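PDB 6WPU: flavin-containing monooxygenase from Allium sativum, which catalyses the flavin-dependent S-oxygenation of S-allyl-L-cysteine, probably as a step toward the garlic flavour precursor alliin. Local coordinates for residues G59-T64 and E121-Y126; L101-V106 and L127-R132; S84-L89 and A227-R232. One frame throughout, in Å; residues are numbered along the deposited sequence.

Contact 1: residues G59-T64 and E121-Y126; sequences GTWIYT and EEVLDY. With FAD (flavin-adenine dinucleotide), chain B.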
loop_
_atom_site.group_PDB
_atom_site.type_symbol
_atom_site.label_atom_id
_atom_site.label_comp_id
_atom_site.label_asym_id
_atom_site.label_seq_id
_atom_site.Cartn_x
_atom_site.Cartn_y
_atom_site.Cartn_z
ATOM N N GLY A 59 -11.115 1.938 -0.374
ATOM C CA GLY A 59 -10.212 0.819 -0.556
ATOM C C GLY A 59 -9.806 0.182 0.767
ATOM O O GLY A 59 -10.639 -0.183 1.606
ATOM N N THR A 60 -8.493 0.058 0.946
ATOM C CA THR A 60 -7.928 -0.584 2.132
ATOM C C THR A 60 -8.474 0.017 3.420
ATOM O O THR A 60 -8.675 -0.696 4.407
ATOM C CB THR A 60 -6.404 -0.450 2.094
ATOM O OG1 THR A 60 -5.889 -1.392 1.152
ATOM C CG2 THR A 60 -5.801 -0.713 3.465
ATOM N N TRP A 61 -8.737 1.330 3.423
ATOM C CA TRP A 61 -9.091 2.032 4.650
ATOM C C TRP A 61 -10.523 1.755 5.117
ATOM O O TRP A 61 -10.923 2.257 6.174
ATOM C CB TRP A 61 -8.844 3.530 4.459
ATOM C CG TRP A 61 -7.373 3.827 4.428
ATOM C CD1 TRP A 61 -6.611 4.136 3.340
ATOM C CD2 TRP A 61 -6.482 3.790 5.544
ATOM N NE1 TRP A 61 -5.301 4.313 3.713
ATOM C CE2 TRP A 61 -5.196 4.105 5.064
ATOM C CE3 TRP A 61 -6.653 3.536 6.912
ATOM C CZ2 TRP A 61 -4.085 4.172 5.900
ATOM C CZ3 TRP A 61 -5.557 3.605 7.734
ATOM C CH2 TRP A 61 -4.285 3.925 7.228
ATOM N N ILE A 62 -11.298 0.971 4.373
ATOM C CA ILE A 62 -12.588 0.466 4.856
ATOM C C ILE A 62 -12.307 -0.775 5.706
ATOM O O ILE A 62 -12.114 -1.864 5.163
ATOM C CB ILE A 62 -13.539 0.134 3.704
ATOM C CG1 ILE A 62 -13.683 1.317 2.744
ATOM C CG2 ILE A 62 -14.904 -0.280 4.257
ATOM C CD1 ILE A 62 -14.449 0.959 1.483
ATOM N N TYR A 63 -12.300 -0.633 7.033
ATOM C CA TYR A 63 -12.186 -1.823 7.874
ATOM C C TYR A 63 -13.384 -2.737 7.659
ATOM O O TYR A 63 -14.515 -2.277 7.506
ATOM C CB TYR A 63 -12.094 -1.447 9.353
ATOM C CG TYR A 63 -12.173 -2.650 10.262
ATOM C CD1 TYR A 63 -11.084 -3.510 10.398
ATOM C CD2 TYR A 63 -13.338 -2.940 10.972
ATOM C CE1 TYR A 63 -11.148 -4.635 11.213
ATOM C CE2 TYR A 63 -13.410 -4.072 11.795
ATOM C CZ TYR A 63 -12.309 -4.905 11.912
ATOM O OH TYR A 63 -12.358 -6.024 12.719
ATOM N N THR A 64 -13.131 -4.044 7.613
ATOM C CA THR A 64 -14.224 -5.011 7.655
ATOM C C THR A 64 -13.808 -6.170 8.554
ATOM O O THR A 64 -12.659 -6.629 8.484
ATOM C CB THR A 64 -14.613 -5.555 6.276
ATOM O OG1 THR A 64 -15.618 -6.555 6.439
ATOM C CG2 THR A 64 -13.406 -6.177 5.540
ATOM N N GLU A 121 -10.504 4.506 11.130
ATOM C CA GLU A 121 -11.775 5.186 10.876
ATOM C C GLU A 121 -11.557 6.651 10.530
ATOM O O GLU A 121 -12.269 7.214 9.691
ATOM C CB GLU A 121 -12.693 5.070 12.093
ATOM C CG GLU A 121 -13.835 4.086 11.934
ATOM C CD GLU A 121 -14.390 3.618 13.271
ATOM O OE1 GLU A 121 -14.504 2.388 13.463
ATOM O OE2 GLU A 121 -14.699 4.476 14.129
ATOM N N GLU A 122 -10.584 7.286 11.176
ATOM C CA GLU A 122 -10.324 8.693 10.916
ATOM C C GLU A 122 -9.738 8.892 9.525
ATOM O O GLU A 122 -10.014 9.905 8.878
ATOM C CB GLU A 122 -9.392 9.252 11.995
ATOM C CG GLU A 122 -9.118 10.751 11.918
ATOM C CD GLU A 122 -10.264 11.633 12.441
ATOM O OE1 GLU A 122 -10.136 12.874 12.331
ATOM O OE2 GLU A 122 -11.275 11.106 12.958
ATOM N N VAL A 123 -8.946 7.936 9.041
ATOM C CA VAL A 123 -8.397 8.063 7.698
ATOM C C VAL A 123 -9.499 7.885 6.665
ATOM O O VAL A 123 -9.574 8.628 5.674
ATOM C CB VAL A 123 -7.256 7.054 7.488
ATOM C CG1 VAL A 123 -6.653 7.212 6.102
ATOM C CG2 VAL A 123 -6.213 7.215 8.558
ATOM N N LEU A 124 -10.384 6.908 6.891
ATOM C CA LEU A 124 -11.496 6.700 5.974
ATOM C C LEU A 124 -12.378 7.940 5.894
ATOM O O LEU A 124 -12.783 8.353 4.800
ATOM C CB LEU A 124 -12.320 5.485 6.394
ATOM C CG LEU A 124 -13.519 5.183 5.481
ATOM C CD1 LEU A 124 -13.026 4.774 4.107
ATOM C CD2 LEU A 124 -14.416 4.101 6.078
ATOM N N ASP A 125 -12.686 8.547 7.043
ATOM C CA ASP A 125 -13.491 9.758 7.035
ATOM C C ASP A 125 -12.794 10.859 6.246
ATOM O O ASP A 125 -13.438 11.609 5.505
ATOM C CB ASP A 125 -13.775 10.204 8.473
ATOM C CG ASP A 125 -14.721 11.407 8.544
ATOM O OD1 ASP A 125 -15.850 11.322 8.006
ATOM O OD2 ASP A 125 -14.338 12.437 9.146
ATOM N N TYR A 126 -11.470 10.945 6.369
ATOM C CA TYR A 126 -10.703 11.915 5.599
ATOM C C TYR A 126 -10.862 11.676 4.099
ATOM O O TYR A 126 -11.119 12.614 3.336
ATOM C CB TYR A 126 -9.236 11.845 6.029
ATOM C CG TYR A 126 -8.263 12.621 5.174
ATOM C CD1 TYR A 126 -8.114 13.999 5.317
ATOM C CD2 TYR A 126 -7.472 11.971 4.234
ATOM C CE1 TYR A 126 -7.208 14.705 4.534
ATOM C CE2 TYR A 126 -6.570 12.665 3.457
ATOM C CZ TYR A 126 -6.440 14.029 3.610
ATOM O OH TYR A 126 -5.541 14.705 2.822
HETATM P PA FAD B . -6.317 0.433 -2.100
HETATM O O1A FAD B . -6.628 1.129 -0.773
HETATM O O2A FAD B . -6.112 -0.996 -2.154
HETATM O O5B FAD B . -7.426 0.605 -3.115
HETATM C C5B FAD B . -7.580 -0.062 -4.362
HETATM C C4B FAD B . -9.055 -0.036 -4.820
HETATM O O4B FAD B . -9.266 -0.572 -6.096
HETATM C C3B FAD B . -9.973 -0.765 -3.875
HETATM O O3B FAD B . -11.044 0.038 -3.504
HETATM C C2B FAD B . -10.458 -1.937 -4.653
HETATM O O2B FAD B . -11.735 -2.337 -4.307
HETATM C C1B FAD B . -10.401 -1.393 -6.052
HETATM N N9A FAD B . -10.253 -2.407 -7.071
HETATM C C8A FAD B . -9.320 -3.437 -7.060
HETATM N N7A FAD B . -9.466 -4.192 -8.156
HETATM C C5A FAD B . -10.523 -3.699 -8.925
HETATM C C6A FAD B . -11.121 -4.076 -10.126
HETATM N N6A FAD B . -10.648 -5.216 -10.874
HETATM N N1A FAD B . -12.140 -3.350 -10.619
HETATM C C2A FAD B . -12.630 -2.269 -9.957
HETATM N N3A FAD B . -12.087 -1.866 -8.785
HETATM C C4A FAD B . -11.043 -2.554 -8.247
HETATM N N1 FAD B . -0.519 4.520 4.445
HETATM C C2 FAD B . -0.527 5.715 5.248
HETATM O O2 FAD B . -0.456 6.930 4.660
HETATM N N3 FAD B . -0.502 5.637 6.622
HETATM C C4 FAD B . -0.552 4.411 7.251
HETATM O O4 FAD B . -0.543 4.303 8.603
HETATM C C4X FAD B . -0.783 3.175 6.477
HETATM N N5 FAD B . -1.071 1.983 7.129
HETATM C C5X FAD B . -1.327 0.842 6.375
HETATM C C6 FAD B . -1.604 -0.365 7.033
HETATM C C7 FAD B . -1.873 -1.501 6.277
HETATM C C7M FAD B . -2.160 -2.794 6.993
HETATM C C8 FAD B . -1.862 -1.447 4.885
HETATM C C8M FAD B . -2.137 -2.654 4.047
HETATM C C9 FAD B . -1.581 -0.245 4.226
HETATM C C9A FAD B . -1.314 0.897 4.968
HETATM N N10 FAD B . -1.043 2.135 4.291
HETATM C C10 FAD B . -0.782 3.290 5.041
HETATM C "C1'" FAD B . -0.986 2.182 2.822
HETATM C "C2'" FAD B . -2.273 2.208 2.025
HETATM O "O2'" FAD B . -2.228 1.206 1.095
HETATM C "C3'" FAD B . -2.266 3.533 1.295
HETATM O "O3'" FAD B . -2.507 4.436 2.304
HETATM C "C4'" FAD B . -3.335 3.703 0.221
HETATM O "O4'" FAD B . -4.541 3.322 0.772
HETATM C "C5'" FAD B . -3.090 2.984 -1.111
HETATM O "O5'" FAD B . -4.354 3.014 -1.708
HETATM P P FAD B . -4.809 2.477 -3.127
HETATM O O1P FAD B . -5.960 3.361 -3.742
HETATM O O2P FAD B . -3.465 2.310 -3.941
HETATM O O3P FAD B . -5.078 0.883 -2.823
#

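Contact 2: residues L101-V106 and L127-R132; sequences LDYPFV and LERFGR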
loop_
_atom_site.group_PDB
_atom_site.type_symbol
_atom_site.label_atom_id
_atom_site.label_comp_id
_atom_site.label_asym_id
_atom_site.label_seq_id
_atom_site.Cartn_x
_atom_site.Cartn_y
_atom_site.Cartn_z
ATOM N N LEU A 101 -1.312 16.979 -0.556
ATOM C CA LEU A 101 -0.549 18.222 -0.466
ATOM C C LEU A 101 -1.442 19.457 -0.377
ATOM O O LEU A 101 -1.040 20.472 0.203
ATOM C CB LEU A 101 0.388 18.333 -1.672
ATOM C CG LEU A 101 1.431 17.214 -1.726
ATOM C CD1 LEU A 101 2.234 17.279 -3.003
ATOM C CD2 LEU A 101 2.337 17.273 -0.495
ATOM N N ASP A 102 -2.635 19.419 -0.959
ATOM C CA ASP A 102 -3.507 20.589 -0.896
ATOM C C ASP A 102 -4.748 20.324 -0.052
ATOM O O ASP A 102 -5.763 21.005 -0.205
ATOM C CB ASP A 102 -3.893 21.052 -2.304
ATOM C CG ASP A 102 -4.768 20.042 -3.028
ATOM O OD1 ASP A 102 -4.925 18.900 -2.526
ATOM O OD2 ASP A 102 -5.314 20.394 -4.092
ATOM N N TYR A 103 -4.681 19.347 0.848
ATOM C CA TYR A 103 -5.839 18.943 1.642
ATOM C C TYR A 103 -5.335 18.386 2.962
ATOM O O TYR A 103 -5.287 17.167 3.166
ATOM C CB TYR A 103 -6.676 17.908 0.889
ATOM C CG TYR A 103 -8.078 17.792 1.419
ATOM C CD1 TYR A 103 -8.933 18.894 1.415
ATOM C CD2 TYR A 103 -8.554 16.583 1.918
ATOM C CE1 TYR A 103 -10.225 18.792 1.894
ATOM C CE2 TYR A 103 -9.841 16.468 2.403
ATOM C CZ TYR A 103 -10.671 17.572 2.388
ATOM O OH TYR A 103 -11.949 17.453 2.871
ATOM N N PRO A 104 -4.945 19.261 3.892
ATOM C CA PRO A 104 -4.270 18.799 5.115
ATOM C C PRO A 104 -5.128 17.841 5.924
ATOM O O PRO A 104 -6.325 18.057 6.112
ATOM C CB PRO A 104 -4.013 20.095 5.886
ATOM C CG PRO A 104 -3.929 21.149 4.805
ATOM C CD PRO A 104 -4.934 20.725 3.772
ATOM N N PHE A 105 -4.494 16.777 6.418
ATOM C CA PHE A 105 -5.181 15.764 7.220
ATOM C C PHE A 105 -5.259 16.240 8.675
ATOM O O PHE A 105 -4.746 15.614 9.608
ATOM C CB PHE A 105 -4.463 14.423 7.082
ATOM C CG PHE A 105 -5.140 13.256 7.784
ATOM C CD1 PHE A 105 -6.439 13.348 8.268
ATOM C CD2 PHE A 105 -4.459 12.051 7.952
ATOM C CE1 PHE A 105 -7.039 12.271 8.907
ATOM C CE2 PHE A 105 -5.058 10.965 8.590
ATOM C CZ PHE A 105 -6.346 11.074 9.071
ATOM N N VAL A 106 -5.921 17.385 8.855
ATOM C CA VAL A 106 -6.073 17.975 10.182
ATOM C C VAL A 106 -7.303 17.390 10.863
ATOM O O VAL A 106 -8.072 16.640 10.253
ATOM C CB VAL A 106 -6.145 19.516 10.126
ATOM C CG1 VAL A 106 -4.796 20.095 9.730
ATOM C CG2 VAL A 106 -7.241 19.990 9.164
ATOM N N LEU A 127 -10.740 10.416 3.656
ATOM C CA LEU A 127 -10.908 10.125 2.232
ATOM C C LEU A 127 -12.331 10.419 1.769
ATOM O O LEU A 127 -12.539 10.875 0.638
ATOM C CB LEU A 127 -10.540 8.673 1.934
ATOM C CG LEU A 127 -9.086 8.281 2.210
ATOM C CD1 LEU A 127 -8.878 6.785 1.932
ATOM C CD2 LEU A 127 -8.146 9.129 1.382
ATOM N N GLU A 128 -13.324 10.172 2.628
ATOM C CA GLU A 128 -14.702 10.471 2.251
ATOM C C GLU A 128 -14.924 11.973 2.139
ATOM O O GLU A 128 -15.589 12.434 1.204
ATOM C CB GLU A 128 -15.673 9.844 3.251
ATOM C CG GLU A 128 -15.743 8.314 3.140
ATOM C CD GLU A 128 -16.428 7.655 4.334
ATOM O OE1 GLU A 128 -16.746 8.372 5.311
ATOM O OE2 GLU A 128 -16.639 6.418 4.296
ATOM N N ARG A 129 -14.373 12.751 3.080
ATOM C CA ARG A 129 -14.437 14.204 2.969
ATOM C C ARG A 129 -13.742 14.677 1.694
ATOM O O ARG A 129 -14.260 15.540 0.976
ATOM C CB ARG A 129 -13.809 14.867 4.200
ATOM C CG ARG A 129 -14.571 14.687 5.514
ATOM C CD ARG A 129 -14.085 15.661 6.607
ATOM N NE ARG A 129 -12.860 15.219 7.269
ATOM C CZ ARG A 129 -11.685 15.855 7.226
ATOM N NH1 ARG A 129 -10.637 15.349 7.883
ATOM N NH2 ARG A 129 -11.547 16.991 6.543
ATOM N N PHE A 130 -12.565 14.117 1.407
ATOM C CA PHE A 130 -11.868 14.395 0.160
ATOM C C PHE A 130 -12.770 14.123 -1.037
ATOM O O PHE A 130 -12.945 14.987 -1.899
ATOM C CB PHE A 130 -10.588 13.544 0.078
ATOM C CG PHE A 130 -9.806 13.731 -1.199
ATOM C CD1 PHE A 130 -10.171 13.062 -2.366
ATOM C CD2 PHE A 130 -8.704 14.574 -1.232
ATOM C CE1 PHE A 130 -9.457 13.232 -3.543
ATOM C CE2 PHE A 130 -7.980 14.752 -2.412
ATOM C CZ PHE A 130 -8.357 14.082 -3.566
ATOM N N GLY A 131 -13.330 12.909 -1.114
ATOM C CA GLY A 131 -14.177 12.553 -2.243
ATOM C C GLY A 131 -15.359 13.493 -2.435
ATOM O O GLY A 131 -15.778 13.742 -3.567
ATOM N N ARG A 132 -15.910 14.026 -1.340
ATOM C CA ARG A 132 -16.961 15.031 -1.448
ATOM C C ARG A 132 -16.387 16.383 -1.846
ATOM O O ARG A 132 -16.919 17.051 -2.740
ATOM C CB ARG A 132 -17.734 15.152 -0.131
ATOM C CG ARG A 132 -18.758 14.047 0.092
ATOM C CD ARG A 132 -19.603 14.276 1.349
ATOM N NE ARG A 132 -18.829 14.168 2.585
ATOM C CZ ARG A 132 -18.689 13.048 3.295
ATOM N NH1 ARG A 132 -19.272 11.924 2.897
ATOM N NH2 ARG A 132 -17.963 13.054 4.406
#

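Contact 3: residues S84-L89 and A227-R232; sequences SLYKSL and AVDISR. With SO4 (sulfate ion), chain D.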
loop_
_atom_site.group_PDB
_atom_site.type_symbol
_atom_site.label_atom_id
_atom_site.label_comp_id
_atom_site.label_asym_id
_atom_site.label_seq_id
_atom_site.Cartn_x
_atom_site.Cartn_y
_atom_site.Cartn_z
ATOM N N SER A 84 -6.963 -5.386 4.422
ATOM C CA SER A 84 -6.128 -6.076 5.398
ATOM C C SER A 84 -6.120 -5.413 6.772
ATOM O O SER A 84 -5.355 -5.844 7.637
ATOM C CB SER A 84 -4.678 -6.152 4.892
ATOM O OG SER A 84 -4.637 -6.721 3.595
ATOM N N LEU A 85 -6.905 -4.359 6.995
ATOM C CA LEU A 85 -6.817 -3.660 8.274
ATOM C C LEU A 85 -7.333 -4.543 9.400
ATOM O O LEU A 85 -8.329 -5.250 9.235
ATOM C CB LEU A 85 -7.637 -2.380 8.261
ATOM C CG LEU A 85 -7.324 -1.240 7.305
ATOM C CD1 LEU A 85 -8.391 -0.140 7.480
ATOM C CD2 LEU A 85 -5.946 -0.705 7.554
ATOM N N TYR A 86 -6.674 -4.479 10.556
ATOM C CA TYR A 86 -7.231 -5.079 11.765
ATOM C C TYR A 86 -7.914 -3.992 12.588
ATOM O O TYR A 86 -7.716 -2.794 12.360
ATOM C CB TYR A 86 -6.155 -5.811 12.581
ATOM C CG TYR A 86 -4.883 -5.018 12.804
ATOM C CD1 TYR A 86 -3.850 -5.041 11.858
ATOM C CD2 TYR A 86 -4.705 -4.260 13.960
ATOM C CE1 TYR A 86 -2.696 -4.304 12.045
ATOM C CE2 TYR A 86 -3.532 -3.532 14.169
ATOM C CZ TYR A 86 -2.543 -3.557 13.204
ATOM O OH TYR A 86 -1.393 -2.845 13.388
ATOM N N LYS A 87 -8.742 -4.417 13.542
ATOM C CA LYS A 87 -9.712 -3.483 14.111
ATOM C C LYS A 87 -9.040 -2.343 14.878
ATOM O O LYS A 87 -9.504 -1.198 14.826
ATOM C CB LYS A 87 -10.698 -4.227 15.010
ATOM C CG LYS A 87 -11.767 -3.319 15.629
ATOM C CD LYS A 87 -12.824 -4.158 16.355
ATOM C CE LYS A 87 -13.805 -3.321 17.153
ATOM N NZ LYS A 87 -13.258 -2.968 18.505
ATOM N N SER A 88 -7.958 -2.626 15.597
ATOM C CA SER A 88 -7.331 -1.589 16.415
ATOM C C SER A 88 -6.315 -0.743 15.654
ATOM O O SER A 88 -5.698 0.137 16.263
ATOM C CB SER A 88 -6.646 -2.207 17.639
ATOM O OG SER A 88 -5.600 -3.051 17.212
ATOM N N LEU A 89 -6.131 -0.970 14.351
ATOM C CA LEU A 89 -5.045 -0.320 13.630
ATOM C C LEU A 89 -5.128 1.198 13.755
ATOM O O LEU A 89 -6.197 1.792 13.607
ATOM C CB LEU A 89 -5.056 -0.730 12.156
ATOM C CG LEU A 89 -3.915 -0.134 11.320
ATOM C CD1 LEU A 89 -3.353 -1.158 10.322
ATOM C CD2 LEU A 89 -4.351 1.193 10.592
ATOM N N ALA A 227 4.472 -5.974 11.659
ATOM C CA ALA A 227 4.454 -7.242 12.378
ATOM C C ALA A 227 4.532 -7.008 13.882
ATOM O O ALA A 227 3.883 -7.716 14.664
ATOM C CB ALA A 227 5.591 -8.139 11.897
ATOM N N VAL A 228 5.276 -5.984 14.306
ATOM C CA VAL A 228 5.339 -5.678 15.729
ATOM C C VAL A 228 3.989 -5.168 16.235
ATOM O O VAL A 228 3.568 -5.506 17.347
ATOM C CB VAL A 228 6.477 -4.680 16.008
ATOM C CG1 VAL A 228 6.592 -4.414 17.488
ATOM C CG2 VAL A 228 7.790 -5.226 15.479
ATOM N N ASP A 229 3.294 -4.347 15.432
ATOM C CA ASP A 229 1.960 -3.869 15.799
ATOM C C ASP A 229 1.001 -5.032 16.038
ATOM O O ASP A 229 0.251 -5.052 17.020
ATOM C CB ASP A 229 1.384 -2.962 14.690
ATOM C CG ASP A 229 1.903 -1.540 14.744
ATOM O OD1 ASP A 229 2.327 -1.079 15.825
ATOM O OD2 ASP A 229 1.875 -0.870 13.686
ATOM N N ILE A 230 0.966 -5.981 15.107
ATOM C CA ILE A 230 0.052 -7.101 15.257
ATOM C C ILE A 230 0.435 -7.938 16.469
ATOM O O ILE A 230 -0.431 -8.328 17.266
ATOM C CB ILE A 230 0.025 -7.931 13.964
ATOM C CG1 ILE A 230 -0.692 -7.132 12.869
ATOM C CG2 ILE A 230 -0.647 -9.280 14.222
ATOM C CD1 ILE A 230 -0.930 -7.900 11.592
ATOM N N SER A 231 1.741 -8.194 16.644
ATOM C CA SER A 231 2.227 -8.927 17.814
ATOM C C SER A 231 1.752 -8.284 19.106
ATOM O O SER A 231 1.267 -8.973 20.014
ATOM C CB SER A 231 3.754 -8.997 17.799
ATOM O OG SER A 231 4.200 -9.641 16.621
ATOM N N ARG A 232 1.897 -6.959 19.216
ATOM C CA ARG A 232 1.455 -6.290 20.436
ATOM C C ARG A 232 -0.056 -6.407 20.608
ATOM O O ARG A 232 -0.547 -6.591 21.730
ATOM C CB ARG A 232 1.895 -4.825 20.419
ATOM C CG ARG A 232 3.405 -4.656 20.541
ATOM C CD ARG A 232 3.802 -3.229 20.867
ATOM N NE ARG A 232 3.343 -2.312 19.839
ATOM C CZ ARG A 232 2.374 -1.421 20.010
ATOM N NH1 ARG A 232 1.773 -1.299 21.193
ATOM N NH2 ARG A 232 2.017 -0.645 18.998
HETATM S S SO4 D . -0.458 1.640 20.240
HETATM O O1 SO4 D . -0.473 0.652 21.323
HETATM O O2 SO4 D . 0.475 2.707 20.596
HETATM O O3 SO4 D . 0.008 1.018 19.007
HETATM O O4 SO4 D . -1.814 2.153 20.018
#

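Contact 1: residues G59-T64 and E121-Y126
Trp61 and Leu124 bring the backbones closest, with 5.4 Å between their CA atoms, where the short 3-10 segment 60-61 meets the side of helix 120-133. The main contact is made by the indole of Trp61 and the methyls of Val123. Val123 CG1 sits over one face of the ring, 3.6 Å from the centroid of the six-membered ring and 17° off its normal, a CH-pi contact. This methyl is anti to the backbone N of Val123 (chi1 -178°), which carries it over the fused bond. CG2 of Val123 reaches the outer rim, 3.8 Å from Trp61 CZ3. Leu124, one residue further along the helix, packs on the backbone of Trp61 and on Ile62. Leu124 CB lies 3.5 Å from Trp61 O, and Leu124 CD1 meets Ile62 CG1 at 3.8 Å. The indole also serves the cofactor. Trp61 NE1 donates to the ribityl oxygen FAD O3' at 3.1 Å (N-H...O angle 155°). One residue earlier, Thr60 N gives a nearly straight bond of 2.8 Å to the pyrophosphate oxygen FAD O1A. Apolar packing on the indole face and a polar bond at its N-H probably both limit rotation of the indole, which would make Val123 a second-shell residue to a tryptophan of the FAD pocket.

Contact 2: residues L101-V106 and L127-R132
The hydroxyl of Tyr103 ends against carbon: its OH lies 3.5 Å from Arg129 CB and equally far from the carbonyl carbon Arg129 C. The phenol thus comes down obliquely on the helix backbone at Arg129 and Phe130. Tyr103 CE2 is 3.7 Å from Phe130 CA. CG of Tyr103 stands anti to its backbone nitrogen (chi1 -161°), and this sends the ring from the loop to the helix. The two aromatic rings form an offset edge-to-face pair. The edge of Phe130 is turned toward the face of Tyr103, with centroids 5.7 Å apart and planes at 77°. At that edge, Phe130 CD2 and Tyr103 CD2 are 3.7 Å apart.

The contact lies in the FAD-binding part of the monooxygenase fold. Phe130 also packs on helix 32-43, which starts within the likely GxGxxG pattern of the Rossmann-type unit, so it joins that helix to the loop. In the loop, Phe105 is the centre of an inverse gamma turn, closed by a weak bond from Val106 N to Pro104 O. An alanine in place of Tyr103 would remove the phenol, and Phe130 would probably lose the ring that meets its edge while a gap opened beside Arg129. The Arg129 chain bends at chi3 and brings its guanidinium obliquely past the phenol hydroxyl, the two planes 38° apart. Arg129 NH1 lies 3.7 Å from Val106 O, and Arg129 NH2 equally far from Tyr103 OH. Asp102 turns to other partners, forming salt bridges with Arg39 and Arg43 of helix 32-43.

Contact 3: residues S84-L89 and A227-R232
Asp229, whose CB lies 3.1 Å from Tyr86 OH, has its OD1 gripped by two arginines. Arg232 NH2 approaches OD1 of Asp229 at 3.2 Å, nearly in line with the C-O bond and 17° out of the guanidinium plane. Arg437 completes the pair with a second salt bridge. The same Arg232 NH2 gives a 2.6 Å bond to the sulfate oxygen O3, and Arg232 NH1 gives a 3.0 Å bond to sulfate O1. Arg90 also binds this sulfate, which probably came from the crystallisation liquor. Between the segments the contact is van der Waals: the phenol oxygen on a CH2 group and the ring on Ile230. Tyr86 CE1 rests on Ile230 CG1 at 3.6 Å. The tyrosine takes the crowded position between N and carbonyl carbon (chi1 48°), which points its ring at the helix. Leu89 CB lies over one face of that ring, toward its rim. Tyr86 to Leu89 form a type I beta turn, through which the FAD-pocket loop joins helix 225-234. Leu89 touches FAD and packs on His120 of helix 120-133. Helix 225-234 in turn packs Ile230, the residue that meets Tyr86, and Ser231 on strand 217-221 of the mixed sheet, and Ser231 also reaches strand 240-244.

In the fold
From the N terminus, the chain leaves strand 47-52 and enters a long loop holding 59-64 and 84-89. Helix 95-98 follows, and then the loop segment 101-106. Contact 1 closes the first loop when 59-64 meets helix 120-133. Contact 2 begins inside that loop, at 101-106, and ends on the next turns of the same helix, so contacts 1 and 2 cross. They touch where Tyr126 OH probably hydrogen-bonds to Tyr103 O. Contact 3 runs from 84-89 to helix 225-234. It crosses contact 1 and encloses contact 2 along the chain. Contacts 1 and 2 tie loops of the FAD-binding part to helix 120-133, while contact 3 joins that part to helix 225-234, which packs on the mixed sheet.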